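Local coordinates for putative ManD family dehydratase (Pantoea ananatis, PDB 3T6C), which binds one magnesium ion per subunit and dehydrates D-gluconate to 2-dehydro-3-deoxy-D-gluconate, with low activity measured in vitro and probably no significant role in D-gluconate degradation in vivo, at residues Leu244-Glu249 against Phe270-Val275; Leu131-Leu136 against Asn361-Leu366; Thr65-Ala70 against Gly422-Trp427. One frame throughout, in Å; residues are numbered along the deposited sequence.

Interaction 1: Leu244-Glu249 against Phe270-Val275; sequences LHDAHE and FLEDPV. With MG (magnesium ion), chain C; GCO (D-gluconic acid), chain D.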
loop_
_atom_site.group_PDB
_atom_site.type_symbol
_atom_site.label_atom_id
_atom_site.label_comp_id
_atom_site.label_asym_id
_atom_site.label_seq_id
_atom_site.Cartn_x
_atom_site.Cartn_y
_atom_site.Cartn_z
ATOM N N LEU A 244 -20.431 27.942 -5.022
ATOM C CA LEU A 244 -19.892 27.116 -3.918
ATOM C C LEU A 244 -21.061 26.557 -3.123
ATOM O O LEU A 244 -22.154 27.120 -3.139
ATOM C CB LEU A 244 -19.040 27.989 -2.965
ATOM C CG LEU A 244 -17.727 28.561 -3.498
ATOM C CD1 LEU A 244 -17.899 29.679 -4.575
ATOM C CD2 LEU A 244 -16.915 29.053 -2.352
ATOM N N HIS A 245 -20.853 25.417 -2.446
ATOM C CA HIS A 245 -21.901 24.881 -1.573
ATOM C C HIS A 245 -21.245 24.278 -0.335
ATOM O O HIS A 245 -20.182 23.653 -0.446
ATOM C CB HIS A 245 -22.784 23.812 -2.279
ATOM C CG HIS A 245 -23.897 23.315 -1.401
ATOM N ND1 HIS A 245 -24.972 24.112 -1.034
ATOM C CD2 HIS A 245 -24.039 22.145 -0.732
ATOM C CE1 HIS A 245 -25.751 23.418 -0.205
ATOM N NE2 HIS A 245 -25.205 22.233 -0.002
ATOM N N ASP A 246 -21.883 24.463 0.824
ATOM C CA ASP A 246 -21.359 23.926 2.087
ATOM C C ASP A 246 -22.288 22.824 2.603
ATOM O O ASP A 246 -23.453 23.109 3.020
ATOM C CB ASP A 246 -21.292 25.097 3.099
ATOM C CG ASP A 246 -20.545 24.754 4.395
ATOM O OD1 ASP A 246 -20.257 23.567 4.681
ATOM O OD2 ASP A 246 -20.223 25.717 5.147
ATOM N N ALA A 247 -21.812 21.573 2.572
ATOM C CA ALA A 247 -22.629 20.452 3.082
ATOM C C ALA A 247 -22.633 20.432 4.606
ATOM O O ALA A 247 -23.508 19.823 5.189
ATOM C CB ALA A 247 -22.073 19.166 2.557
ATOM N N HIS A 248 -21.638 21.078 5.230
ATOM C CA HIS A 248 -21.634 21.314 6.698
ATOM C C HIS A 248 -21.870 20.052 7.511
ATOM O O HIS A 248 -22.659 20.033 8.461
ATOM C CB HIS A 248 -22.660 22.389 7.063
ATOM C CG HIS A 248 -22.285 23.226 8.260
ATOM N ND1 HIS A 248 -22.391 22.767 9.558
ATOM C CD2 HIS A 248 -21.861 24.509 8.348
ATOM C CE1 HIS A 248 -22.038 23.730 10.399
ATOM N NE2 HIS A 248 -21.707 24.800 9.690
ATOM N N GLU A 249 -21.192 18.977 7.079
ATOM C CA GLU A 249 -21.200 17.637 7.739
ATOM C C GLU A 249 -22.619 17.067 7.996
ATOM O O GLU A 249 -22.768 16.225 8.878
ATOM C CB GLU A 249 -20.351 17.611 9.053
ATOM C CG GLU A 249 -20.825 18.579 10.199
ATOM C CD GLU A 249 -19.978 18.529 11.502
ATOM O OE1 GLU A 249 -18.975 17.781 11.543
ATOM O OE2 GLU A 249 -20.378 19.218 12.489
ATOM N N PHE A 270 -16.076 24.919 -5.127
ATOM C CA PHE A 270 -15.842 23.808 -4.209
ATOM C C PHE A 270 -17.119 23.360 -3.526
ATOM O O PHE A 270 -18.067 24.137 -3.448
ATOM C CB PHE A 270 -14.667 24.048 -3.231
ATOM C CG PHE A 270 -14.826 25.179 -2.181
ATOM C CD1 PHE A 270 -15.861 25.243 -1.257
ATOM C CD2 PHE A 270 -13.814 26.148 -2.073
ATOM C CE1 PHE A 270 -15.919 26.236 -0.231
ATOM C CE2 PHE A 270 -13.869 27.150 -1.066
ATOM C CZ PHE A 270 -14.914 27.201 -0.151
ATOM N N LEU A 271 -17.118 22.113 -3.068
ATOM C CA LEU A 271 -18.114 21.545 -2.122
ATOM C C LEU A 271 -17.405 21.458 -0.778
ATOM O O LEU A 271 -16.328 20.807 -0.677
ATOM C CB LEU A 271 -18.550 20.158 -2.589
ATOM C CG LEU A 271 -19.461 19.409 -1.620
ATOM C CD1 LEU A 271 -20.810 20.197 -1.449
ATOM C CD2 LEU A 271 -19.685 17.997 -2.149
ATOM N N GLU A 272 -17.988 22.103 0.227
ATOM C CA GLU A 272 -17.296 22.269 1.513
ATOM C C GLU A 272 -17.851 21.290 2.576
ATOM O O GLU A 272 -19.073 20.981 2.633
ATOM C CB GLU A 272 -17.458 23.720 1.979
ATOM C CG GLU A 272 -16.901 24.070 3.356
ATOM C CD GLU A 272 -17.348 25.455 3.745
ATOM O OE1 GLU A 272 -17.759 26.237 2.830
ATOM O OE2 GLU A 272 -17.209 25.795 4.947
ATOM N N ASP A 273 -16.956 20.775 3.395
ATOM C CA ASP A 273 -17.246 19.914 4.554
ATOM C C ASP A 273 -18.203 18.771 4.224
ATOM O O ASP A 273 -19.230 18.570 4.883
ATOM C CB ASP A 273 -17.752 20.736 5.749
ATOM C CG ASP A 273 -16.634 21.624 6.380
ATOM O OD1 ASP A 273 -15.504 21.660 5.852
ATOM O OD2 ASP A 273 -16.892 22.308 7.422
ATOM N N PRO A 274 -17.847 17.989 3.205
ATOM C CA PRO A 274 -18.705 16.828 2.917
ATOM C C PRO A 274 -18.671 15.800 4.074
ATOM O O PRO A 274 -19.619 14.981 4.162
ATOM C CB PRO A 274 -18.018 16.223 1.673
ATOM C CG PRO A 274 -16.517 16.627 1.837
ATOM C CD PRO A 274 -16.716 18.097 2.260
ATOM N N VAL A 275 -17.634 15.830 4.929
ATOM C CA VAL A 275 -17.566 14.929 6.086
ATOM C C VAL A 275 -17.187 15.740 7.341
ATOM O O VAL A 275 -16.567 16.813 7.265
ATOM C CB VAL A 275 -16.584 13.735 5.937
ATOM C CG1 VAL A 275 -16.964 12.876 4.708
ATOM C CG2 VAL A 275 -15.145 14.225 5.817
HETATM MG MG MG C . -18.637 26.027 6.400
HETATM C C1 GCO D . -18.981 28.811 7.215
HETATM C C2 GCO D . -19.278 28.057 8.456
HETATM C C3 GCO D . -20.046 28.836 9.507
HETATM C C4 GCO D . -20.057 28.091 10.826
HETATM C C5 GCO D . -19.970 29.072 11.969
HETATM C C6 GCO D . -19.951 28.410 13.336
HETATM O O1A GCO D . -18.907 30.075 7.197
HETATM O O1B GCO D . -18.647 28.148 6.179
HETATM O O2 GCO D . -19.743 26.778 8.114
HETATM O O3 GCO D . -21.315 29.021 8.998
HETATM O O4 GCO D . -21.263 27.352 10.895
HETATM O O5 GCO D . -18.823 29.822 11.813
HETATM O O6 GCO D . -19.832 29.309 14.421
HETATM O O HOH W 1 -18.926 24.016 6.917
#
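Two carboxylates lie stacked, Asp246 OD2 only 3.0 Å from Glu272 OE2, with their planes 23° apart. Magnesium accounts for this closeness of like charges: it sits 2.0 Å from Asp246 OD2 and equally near Glu272 OE2. The setting is the C-terminal end of two neighbouring parallel strands in the barrel domain of the enolase superfamily, joined as a beta-alpha-beta crossover through helix 253-262. The axes run only 13° apart. Glu272 N donates to His245 O and Ala247 N to Glu272 O, each at 2.8 Å, the two bonds that pair Asp246 with Glu272; past the strand ends Glu249 N still bonds Asp273 O, which keeps the two loops side by side just there. Paired in register, both acids rise from the same face, and CG anti to the backbone N in each (chi1 -170° in Asp246) carries the carboxylates to the metal. Glu298, two gluconate oxygens and one water fill the remaining ligand places. That water also donates to Asp246 OD1 and Asp273 OD2, bridging the end of one strand to the loop that follows the other, while Arg319 donates to Glu272 OE2 and would offset some of the negative charge. His248, probably a proton donor/acceptor, presents NE2 to O4 of the gluconate at 2.9 Å and stacks on Tyr181. Farther from the metal, Leu244 CD2 makes a CH-pi contact over one face of the Phe270 ring, 3.7 Å from its centroid.

Interaction 2: Leu131-Leu136 against Asn361-Leu366; sequences LPVYEL and NMHLDL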
loop_
_atom_site.group_PDB
_atom_site.type_symbol
_atom_site.label_atom_id
_atom_site.label_comp_id
_atom_site.label_asym_id
_atom_site.label_seq_id
_atom_site.Cartn_x
_atom_site.Cartn_y
_atom_site.Cartn_z
ATOM N N LEU A 131 6.107 47.947 9.354
ATOM C CA LEU A 131 5.637 47.279 8.144
ATOM C C LEU A 131 4.380 46.479 8.480
ATOM O O LEU A 131 4.290 45.934 9.583
ATOM C CB LEU A 131 6.714 46.273 7.669
ATOM C CG LEU A 131 7.970 46.898 7.058
ATOM C CD1 LEU A 131 8.987 45.769 6.773
ATOM C CD2 LEU A 131 7.722 47.768 5.824
ATOM N N PRO A 132 3.444 46.352 7.504
ATOM C CA PRO A 132 2.332 45.412 7.657
ATOM C C PRO A 132 2.844 43.989 7.844
ATOM O O PRO A 132 3.898 43.654 7.292
ATOM C CB PRO A 132 1.635 45.488 6.289
ATOM C CG PRO A 132 1.913 46.938 5.789
ATOM C CD PRO A 132 3.381 47.073 6.208
ATOM N N VAL A 133 2.096 43.168 8.579
ATOM C CA VAL A 133 2.468 41.758 8.730
ATOM C C VAL A 133 2.604 41.104 7.348
ATOM O O VAL A 133 3.538 40.326 7.159
ATOM C CB VAL A 133 1.459 41.013 9.600
ATOM C CG1 VAL A 133 1.676 39.498 9.531
ATOM C CG2 VAL A 133 1.635 41.466 11.099
ATOM N N TYR A 134 1.745 41.412 6.368
ATOM C CA TYR A 134 1.956 40.784 5.020
ATOM C C TYR A 134 3.310 41.055 4.431
ATOM O O TYR A 134 3.789 40.256 3.621
ATOM C CB TYR A 134 0.814 41.140 4.035
ATOM C CG TYR A 134 0.705 42.586 3.650
ATOM C CD1 TYR A 134 1.604 43.163 2.767
ATOM C CD2 TYR A 134 -0.352 43.361 4.129
ATOM C CE1 TYR A 134 1.501 44.478 2.434
ATOM C CE2 TYR A 134 -0.506 44.679 3.769
ATOM C CZ TYR A 134 0.428 45.233 2.937
ATOM O OH TYR A 134 0.317 46.547 2.577
ATOM N N GLU A 135 3.938 42.190 4.781
ATOM C CA GLU A 135 5.283 42.448 4.277
ATOM C C GLU A 135 6.325 41.570 4.925
ATOM O O GLU A 135 7.361 41.295 4.323
ATOM C CB GLU A 135 5.705 43.908 4.459
ATOM C CG GLU A 135 4.856 44.839 3.651
ATOM C CD GLU A 135 5.094 44.831 2.160
ATOM O OE1 GLU A 135 5.793 43.943 1.633
ATOM O OE2 GLU A 135 4.607 45.773 1.478
ATOM N N LEU A 136 6.083 41.144 6.176
ATOM C CA LEU A 136 7.033 40.220 6.836
ATOM C C LEU A 136 6.944 38.785 6.325
ATOM O O LEU A 136 7.891 38.017 6.441
ATOM C CB LEU A 136 6.734 40.197 8.322
ATOM C CG LEU A 136 6.652 41.568 8.968
ATOM C CD1 LEU A 136 6.286 41.374 10.465
ATOM C CD2 LEU A 136 7.959 42.331 8.818
ATOM N N ASN A 361 -6.388 36.902 8.383
ATOM C CA ASN A 361 -6.679 36.061 7.203
ATOM C C ASN A 361 -6.157 36.744 5.951
ATOM O O ASN A 361 -5.538 36.115 5.080
ATOM C CB ASN A 361 -8.170 35.856 6.973
ATOM C CG ASN A 361 -8.821 34.967 7.984
ATOM O OD1 ASN A 361 -8.180 34.167 8.674
ATOM N ND2 ASN A 361 -10.170 35.026 8.005
ATOM N N MET A 362 -6.436 38.046 5.834
ATOM C CA MET A 362 -6.144 38.742 4.591
ATOM C C MET A 362 -4.635 39.009 4.409
ATOM O O MET A 362 -4.171 39.067 3.268
ATOM C CB MET A 362 -6.956 40.045 4.507
ATOM C CG MET A 362 -8.406 39.690 4.189
ATOM S SD MET A 362 -9.392 41.148 4.008
ATOM C CE MET A 362 -11.011 40.384 3.694
ATOM N N HIS A 363 -3.896 39.200 5.518
ATOM C CA HIS A 363 -2.446 39.346 5.423
ATOM C C HIS A 363 -1.794 38.044 4.964
ATOM O O HIS A 363 -0.880 38.078 4.138
ATOM C CB HIS A 363 -1.866 39.835 6.732
ATOM C CG HIS A 363 -2.051 41.308 6.946
ATOM N ND1 HIS A 363 -1.013 42.148 7.310
ATOM C CD2 HIS A 363 -3.153 42.090 6.851
ATOM C CE1 HIS A 363 -1.472 43.384 7.442
ATOM N NE2 HIS A 363 -2.772 43.378 7.184
ATOM N N LEU A 364 -2.273 36.917 5.474
ATOM C CA LEU A 364 -1.876 35.606 4.921
ATOM C C LEU A 364 -2.277 35.506 3.460
ATOM O O LEU A 364 -1.456 35.102 2.618
ATOM C CB LEU A 364 -2.514 34.464 5.714
ATOM C CG LEU A 364 -1.857 34.225 7.094
ATOM C CD1 LEU A 364 -2.929 33.650 8.038
ATOM C CD2 LEU A 364 -0.687 33.269 6.938
ATOM N N ASP A 365 -3.524 35.841 3.144
ATOM C CA ASP A 365 -3.976 35.771 1.762
ATOM C C ASP A 365 -3.105 36.561 0.808
ATOM O O ASP A 365 -2.794 36.071 -0.279
ATOM C CB ASP A 365 -5.389 36.350 1.630
ATOM C CG ASP A 365 -6.465 35.521 2.305
ATOM O OD1 ASP A 365 -6.306 34.306 2.555
ATOM O OD2 ASP A 365 -7.550 36.139 2.554
ATOM N N LEU A 366 -2.726 37.795 1.182
ATOM C CA LEU A 366 -1.868 38.596 0.305
ATOM C C LEU A 366 -0.494 37.978 0.055
ATOM O O LEU A 366 0.058 38.178 -1.061
ATOM C CB LEU A 366 -1.702 40.005 0.872
ATOM C CG LEU A 366 -2.941 40.861 0.726
ATOM C CD1 LEU A 366 -2.714 42.152 1.513
ATOM C CD2 LEU A 366 -3.136 41.228 -0.757
#
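Pro132 meets the imidazole of His363 first, its CB lying 3.9 Å from His363 CE1. The same proline CB also stands over one face of the Tyr134 ring, so the start of this turn packs against both aromatic groups. At Val133 the backbone N lies at the edge of the imidazole, near its plane, while the side chain approaches with CB, 3.6 Å from His363 ND1. The polar link comes one residue later: Tyr134 N donates to His363 ND1 at 3.0 Å with an N-H...N angle of 143°. The donor stands 26° out of the ring plane, so the bond is bent at both ends. ND1 acting as acceptor is consistent with a proton, where one is present, residing on NE2.

Tyr134 carries most of the remaining contact. Its chi1 of 66° sets CG between the backbone N and the carbonyl carbon, which swings the ring in beside His363. There CD2 rests over the imidazole face, 3.5 Å from His363 CE1, but the two ring planes are oblique and form no true stack. Across the tyrosine, on the face opposite Pro132 CB, Leu366 CD1 makes a CH-pi contact 4.1 Å from the ring centroid; its nearest ring atom is Tyr134 CD2, at 3.7 Å. The phenol ring is therefore clasped between a proline and a leucine, with the histidine at one side. Beyond it, Glu135 forms a salt bridge with Lys125 of a third subunit, and Leu136 meets its counterpart there.

Away from the annotated sites, this is an interdomain contact of the enolase superfamily: the weakly bonded turn after helix 108-129 docks on helix 355-367 of the barrel domain.

Interaction 3: Thr65-Ala70 against Gly422-Trp427; sequences TQRIYA and GGNPTW. With GCO (D-gluconic acid), chain D.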
loop_
_atom_site.group_PDB
_atom_site.type_symbol
_atom_site.label_atom_id
_atom_site.label_comp_id
_atom_site.label_asym_id
_atom_site.label_seq_id
_atom_site.Cartn_x
_atom_site.Cartn_y
_atom_site.Cartn_z
ATOM N N THR A 65 -16.645 31.616 19.429
ATOM C CA THR A 65 -17.798 32.420 19.889
ATOM C C THR A 65 -18.672 31.663 20.885
ATOM O O THR A 65 -19.277 32.262 21.788
ATOM C CB THR A 65 -18.581 33.002 18.644
ATOM O OG1 THR A 65 -19.508 34.007 19.083
ATOM C CG2 THR A 65 -19.417 31.916 17.929
ATOM N N GLN A 66 -18.706 30.335 20.758
ATOM C CA GLN A 66 -19.583 29.532 21.612
ATOM C C GLN A 66 -19.058 29.305 23.002
ATOM O O GLN A 66 -19.736 28.758 23.862
ATOM C CB GLN A 66 -19.834 28.167 20.984
ATOM C CG GLN A 66 -20.553 28.197 19.587
ATOM C CD GLN A 66 -19.642 28.389 18.385
ATOM O OE1 GLN A 66 -18.416 28.576 18.503
ATOM N NE2 GLN A 66 -20.247 28.363 17.186
ATOM N N ARG A 67 -17.776 29.530 23.142
ATOM C CA ARG A 67 -17.028 29.370 24.383
ATOM C C ARG A 67 -16.341 30.539 25.059
ATOM O O ARG A 67 -15.180 30.333 25.542
ATOM C CB ARG A 67 -16.263 28.044 24.412
ATOM C CG ARG A 67 -17.129 26.754 24.237
ATOM C CD ARG A 67 -17.927 26.499 25.563
ATOM N NE ARG A 67 -18.601 25.174 25.586
ATOM C CZ ARG A 67 -19.796 24.970 25.032
ATOM N NH1 ARG A 67 -20.393 25.961 24.372
ATOM N NH2 ARG A 67 -20.400 23.768 25.154
ATOM N N ILE A 68 -16.783 31.766 24.761
ATOM C CA ILE A 68 -15.961 32.939 25.070
ATOM C C ILE A 68 -15.429 32.956 26.498
ATOM O O ILE A 68 -14.309 33.411 26.717
ATOM C CB ILE A 68 -16.725 34.271 24.779
ATOM C CG1 ILE A 68 -17.927 34.464 25.713
ATOM C CG2 ILE A 68 -17.126 34.316 23.286
ATOM C CD1 ILE A 68 -18.703 35.774 25.432
ATOM N N TYR A 69 -16.190 32.462 27.472
ATOM C CA TYR A 69 -15.728 32.543 28.882
ATOM C C TYR A 69 -14.665 31.510 29.208
ATOM O O TYR A 69 -13.834 31.748 30.101
ATOM C CB TYR A 69 -16.909 32.470 29.849
ATOM C CG TYR A 69 -17.871 33.644 29.634
ATOM C CD1 TYR A 69 -17.450 34.932 29.827
ATOM C CD2 TYR A 69 -19.182 33.412 29.231
ATOM C CE1 TYR A 69 -18.304 35.993 29.589
ATOM C CE2 TYR A 69 -20.052 34.452 29.043
ATOM C CZ TYR A 69 -19.599 35.740 29.182
ATOM O OH TYR A 69 -20.494 36.802 28.936
ATOM N N ALA A 70 -14.648 30.376 28.496
ATOM C CA ALA A 70 -13.626 29.379 28.745
ATOM C C ALA A 70 -12.330 29.862 28.090
ATOM O O ALA A 70 -11.253 29.709 28.655
ATOM C CB ALA A 70 -14.044 28.024 28.190
ATOM N N GLY A 422 -23.365 35.844 25.417
ATOM C CA GLY A 422 -23.054 34.583 26.060
ATOM C C GLY A 422 -24.118 33.517 25.790
ATOM O O GLY A 422 -24.916 33.626 24.861
ATOM N N GLY A 423 -24.120 32.455 26.591
ATOM C CA GLY A 423 -25.183 31.458 26.482
ATOM C C GLY A 423 -24.868 30.257 25.602
ATOM O O GLY A 423 -23.842 30.207 24.935
ATOM N N ASN A 424 -25.745 29.253 25.652
ATOM C CA ASN A 424 -25.593 28.063 24.819
ATOM C C ASN A 424 -26.377 28.243 23.508
ATOM O O ASN A 424 -27.574 28.464 23.527
ATOM C CB ASN A 424 -26.173 26.894 25.588
ATOM C CG ASN A 424 -25.274 26.449 26.753
ATOM O OD1 ASN A 424 -24.054 26.394 26.627
ATOM N ND2 ASN A 424 -25.888 26.103 27.869
ATOM N N PRO A 425 -25.713 28.045 22.348
ATOM C CA PRO A 425 -26.462 28.206 21.101
ATOM C C PRO A 425 -27.519 27.143 20.930
ATOM O O PRO A 425 -27.388 26.061 21.442
ATOM C CB PRO A 425 -25.389 28.042 20.007
ATOM C CG PRO A 425 -24.191 27.595 20.654
ATOM C CD PRO A 425 -24.274 27.808 22.152
ATOM N N THR A 426 -28.615 27.493 20.292
ATOM C CA THR A 426 -29.618 26.489 20.005
ATOM C C THR A 426 -29.380 25.701 18.718
ATOM O O THR A 426 -29.882 24.570 18.575
ATOM C CB THR A 426 -31.029 27.078 20.063
ATOM O OG1 THR A 426 -31.087 28.149 19.137
ATOM C CG2 THR A 426 -31.332 27.646 21.447
ATOM N N TRP A 427 -28.730 26.289 17.713
ATOM C CA TRP A 427 -28.664 25.625 16.412
ATOM C C TRP A 427 -27.806 24.368 16.430
ATOM O O TRP A 427 -27.890 23.535 15.522
ATOM C CB TRP A 427 -28.103 26.595 15.346
ATOM C CG TRP A 427 -26.634 26.928 15.524
ATOM C CD1 TRP A 427 -26.117 27.952 16.262
ATOM C CD2 TRP A 427 -25.501 26.254 14.920
ATOM N NE1 TRP A 427 -24.748 27.941 16.189
ATOM C CE2 TRP A 427 -24.334 26.929 15.358
ATOM C CE3 TRP A 427 -25.363 25.167 14.035
ATOM C CZ2 TRP A 427 -23.030 26.546 14.942
ATOM C CZ3 TRP A 427 -24.052 24.780 13.635
ATOM C CH2 TRP A 427 -22.917 25.487 14.086
HETATM C C1 GCO D . -18.981 28.811 7.215
HETATM C C2 GCO D . -19.278 28.057 8.456
HETATM C C3 GCO D . -20.046 28.836 9.507
HETATM C C4 GCO D . -20.057 28.091 10.826
HETATM C C5 GCO D . -19.970 29.072 11.969
HETATM C C6 GCO D . -19.951 28.410 13.336
HETATM O O1A GCO D . -18.907 30.075 7.197
HETATM O O1B GCO D . -18.647 28.148 6.179
HETATM O O2 GCO D . -19.743 26.778 8.114
HETATM O O3 GCO D . -21.315 29.021 8.998
HETATM O O4 GCO D . -21.263 27.352 10.895
HETATM O O5 GCO D . -18.823 29.822 11.813
HETATM O O6 GCO D . -19.832 29.309 14.421
HETATM O O HOH W 2 -22.976 29.786 17.431
HETATM O O HOH W 3 -23.075 25.215 24.199
#
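Gln66 NE2 serves two partners at once: it donates to O6 of D-gluconate at 3.0 Å and, weakly, to a water that also accepts from Trp427 NE1 at 2.8 Å. The amide thus holds the ligand directly and reaches the indole N-H through the water, and NE2 itself lies at the ring edge, near the indole plane, 4.0 Å from Trp427 CZ2. A bend at chi2 (85°) turns the glutamine amide toward the sugar acid, while its CG touches Pro425 CG at 3.8 Å, the two side chains crossing at about a right angle. Trp427 CZ2 in turn packs 3.9 Å from C6 of the gluconate.

Arg67, at the N-cap position before helix 68-83, bends back so that NH1 donates to Gln66 O at 2.9 Å. A second water accepts from the same NH1 at 2.8 Å and lies beside OD1 of Asn424, a residue whose ND2 bonds Tyr78 O of the second subunit. At the far end, the Tyr69 ring approaches Gly422 at CA.

Between the segments the links are water and van der Waals contact, and the second subunit supports both of them; Gln66 contributes an amide N-H to the ligand's terminal hydroxymethyl group, with indole carbon alongside.

Overall arrangement
From the N terminus the chain first passes 65-70, at the start of helix 68-83, then 131-136 and next the paired segments of interaction 1. It returns through 361-366 to close interaction 2, and through 422-427 to close interaction 3. The loops are fully nested, with none crossing: interaction 1 within 2, and 2 within 3. Interaction 1 joins adjacent barrel strands; the other two fasten N-terminal domain segments, one to a barrel helix, one to the loop between helix 412-415 and strand 430-431. Interactions 1 and 3, centres 24 Å apart, share the gluconate and touch where His248 CE1 lies 4.0 Å from Trp427 CZ3. Interaction 2 lies across the chain's centre from both.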